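Local coordinates for putative phage capsid protein (Corynebacterium diphtheriae NCTC 13129, PDB 2R9I) that is of uncharacterised function but probably serves as a shell-forming capsid protein of a prophage, here represented by its N-terminal helical domain, at residues L9-R13 / T53-I57. Sequence-based numbering, arbitrary orientation.
Sequences LLAHR and TDEAI
R13 reaches from helix 6-26 to T53 and D54 on helix 33-71, across the antiparallel helical hairpin that forms the ordered part of this N-terminal fragment. The two segments run at 159° to one another, with their axes 9.8 Å apart at closest approach. At the root of the R13 side chain, CB lies 3.7 Å from T53 CG2 and also touches I57 CD1. With CG anti to the backbone N (chi1 -159°) and the chain bent at chi2, the aliphatic part then runs past the D54 carboxylate, CG and CD both lying near OD1. NE of R13 donates to D54 OD1 at 2.8 Å, and NH1 donates to OD2 in a nearly straight bond. This side-on, two-pronged salt bridge sets guanidinium and carboxylate nearly coplanar, 24° apart, which should restrict rotation of both groups. It borders an apolar patch in which I57 CD1 touches both the L9 carbonyl oxygen and L10 CD2, the latter at 3.7 Å, while L9 CD1 rests against A56 CB. Along helix 33-71 this packing extends through R60, met by L9, and I50, met by R13. On the other flank, the H12 ring turns its CD2 edge to T53 OG1 at 3.7 Å, a hydroxyl already hydrogen-bonded to the carbonyl oxygen of E49.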
ATOM      1  N   LEU A   9       2.066  -0.016   9.974  1.00 74.66           N
ATOM      2  CA  LEU A   9       1.950   0.479   8.615  1.00 72.28           C
ATOM      3  C   LEU A   9       2.598  -0.473   7.619  1.00 70.69           C
ATOM      4  O   LEU A   9       2.085  -0.674   6.528  1.00 70.38           O
ATOM      5  CB  LEU A   9       2.602   1.850   8.485  1.00 72.21           C
ATOM      6  CG  LEU A   9       1.750   3.090   8.744  1.00 71.79           C
ATOM      7  CD1 LEU A   9       2.557   4.300   8.366  1.00 70.17           C
ATOM      8  CD2 LEU A   9       0.444   3.073   7.948  1.00 69.52           C
ATOM      9  N   LEU A  10       3.724  -1.059   8.003  1.00 68.80           N
ATOM     10  CA  LEU A  10       4.430  -1.976   7.142  1.00 67.10           C
ATOM     11  C   LEU A  10       3.666  -3.289   7.026  1.00 66.06           C
ATOM     12  O   LEU A  10       3.559  -3.834   5.923  1.00 65.56           O
ATOM     13  CB  LEU A  10       5.864  -2.195   7.639  1.00 67.32           C
ATOM     14  CG  LEU A  10       6.793  -0.960   7.611  1.00 67.81           C
ATOM     15  CD1 LEU A  10       8.049  -1.135   8.514  1.00 67.80           C
ATOM     16  CD2 LEU A  10       7.202  -0.626   6.187  1.00 67.97           C
ATOM     17  N   ALA A  11       3.117  -3.782   8.141  1.00 64.30           N
ATOM     18  CA  ALA A  11       2.287  -4.984   8.093  1.00 63.75           C
ATOM     19  C   ALA A  11       1.045  -4.739   7.220  1.00 63.75           C
ATOM     20  O   ALA A  11       0.650  -5.595   6.400  1.00 63.42           O
ATOM     21  CB  ALA A  11       1.884  -5.440   9.488  1.00 63.07           C
ATOM     22  N   HIS A  12       0.450  -3.560   7.408  1.00 63.50           N
ATOM     23  CA  HIS A  12      -0.746  -3.147   6.687  1.00 63.25           C
ATOM     24  C   HIS A  12      -0.483  -3.104   5.192  1.00 63.31           C
ATOM     25  O   HIS A  12      -1.270  -3.648   4.400  1.00 62.96           O
ATOM     26  CB  HIS A  12      -1.210  -1.780   7.181  1.00 62.71           C
ATOM     27  CG  HIS A  12      -2.457  -1.295   6.522  1.00 63.17           C
ATOM     28  ND1 HIS A  12      -3.688  -1.887   6.726  1.00 63.96           N
ATOM     29  CD2 HIS A  12      -2.668  -0.281   5.651  1.00 62.49           C
ATOM     30  CE1 HIS A  12      -4.606  -1.244   6.025  1.00 62.48           C
ATOM     31  NE2 HIS A  12      -4.013  -0.267   5.360  1.00 61.47           N
ATOM     32  N   ARG A  13       0.622  -2.468   4.810  1.00 63.36           N
ATOM     33  CA  ARG A  13       1.026  -2.418   3.399  1.00 64.31           C
ATOM     34  C   ARG A  13       1.159  -3.819   2.809  1.00 64.64           C
ATOM     35  O   ARG A  13       0.657  -4.104   1.734  1.00 64.35           O
ATOM     36  CB  ARG A  13       2.361  -1.685   3.241  1.00 64.52           C
ATOM     37  CG  ARG A  13       2.601  -1.151   1.843  1.00 63.75           C
ATOM     38  CD  ARG A  13       3.447  -2.099   1.008  1.00 62.98           C
ATOM     39  NE  ARG A  13       3.788  -1.442  -0.243  1.00 61.75           N
ATOM     40  CZ  ARG A  13       4.229  -2.056  -1.336  1.00 63.29           C
ATOM     41  NH1 ARG A  13       4.480  -1.320  -2.412  1.00 62.72           N
ATOM     42  NH2 ARG A  13       4.421  -3.387  -1.373  1.00 60.62           N
ATOM     43  N   THR A  53      -0.590   4.059   1.214  1.00 67.47           N
ATOM     44  CA  THR A  53       0.078   3.583   2.431  1.00 66.16           C
ATOM     45  C   THR A  53       1.570   3.731   2.273  1.00 66.60           C
ATOM     46  O   THR A  53       2.284   4.025   3.241  1.00 67.34           O
ATOM     47  CB  THR A  53      -0.281   2.108   2.703  1.00 65.98           C
ATOM     48  OG1 THR A  53      -1.675   2.040   3.002  1.00 64.91           O
ATOM     49  CG2 THR A  53       0.522   1.505   3.874  1.00 63.75           C
ATOM     50  N   ASP A  54       2.057   3.515   1.059  1.00 66.09           N
ATOM     51  CA  ASP A  54       3.446   3.764   0.778  1.00 66.76           C
ATOM     52  C   ASP A  54       3.825   5.202   1.107  1.00 67.12           C
ATOM     53  O   ASP A  54       4.900   5.444   1.639  1.00 66.13           O
ATOM     54  CB  ASP A  54       3.759   3.453  -0.671  1.00 66.52           C
ATOM     55  CG  ASP A  54       4.008   1.982  -0.893  1.00 69.43           C
ATOM     56  OD1 ASP A  54       4.243   1.252   0.115  1.00 70.98           O
ATOM     57  OD2 ASP A  54       3.970   1.547  -2.075  1.00 71.74           O
ATOM     58  N   GLU A  55       2.941   6.146   0.790  1.00 68.21           N
ATOM     59  CA  GLU A  55       3.180   7.540   1.154  1.00 69.79           C
ATOM     60  C   GLU A  55       3.208   7.731   2.663  1.00 69.65           C
ATOM     61  O   GLU A  55       4.072   8.449   3.171  1.00 69.44           O
ATOM     62  CB  GLU A  55       2.140   8.461   0.550  1.00 69.89           C
ATOM     63  CG  GLU A  55       2.233   8.532  -0.962  1.00 74.44           C
ATOM     64  CD  GLU A  55       1.025   9.261  -1.585  1.00 82.02           C
ATOM     65  OE1 GLU A  55      -0.130   9.161  -1.048  1.00 85.36           O
ATOM     66  OE2 GLU A  55       1.231   9.947  -2.620  1.00 84.88           O
ATOM     67  N   ALA A  56       2.278   7.090   3.381  1.00 69.39           N
ATOM     68  CA  ALA A  56       2.266   7.190   4.838  1.00 68.79           C
ATOM     69  C   ALA A  56       3.608   6.692   5.416  1.00 69.24           C
ATOM     70  O   ALA A  56       4.165   7.286   6.345  1.00 68.84           O
ATOM     71  CB  ALA A  56       1.108   6.419   5.401  1.00 68.46           C
ATOM     72  N   ILE A  57       4.136   5.618   4.832  1.00 69.43           N
ATOM     73  CA  ILE A  57       5.392   5.027   5.279  1.00 69.50           C
ATOM     74  C   ILE A  57       6.564   5.966   5.010  1.00 70.39           C
ATOM     75  O   ILE A  57       7.445   6.138   5.864  1.00 71.16           O
ATOM     76  CB  ILE A  57       5.609   3.665   4.608  1.00 69.06           C
ATOM     77  CG1 ILE A  57       4.650   2.642   5.213  1.00 68.68           C
ATOM     78  CG2 ILE A  57       7.042   3.186   4.748  1.00 68.76           C
ATOM     79  CD1 ILE A  57       4.606   1.366   4.462  1.00 67.12           C
TER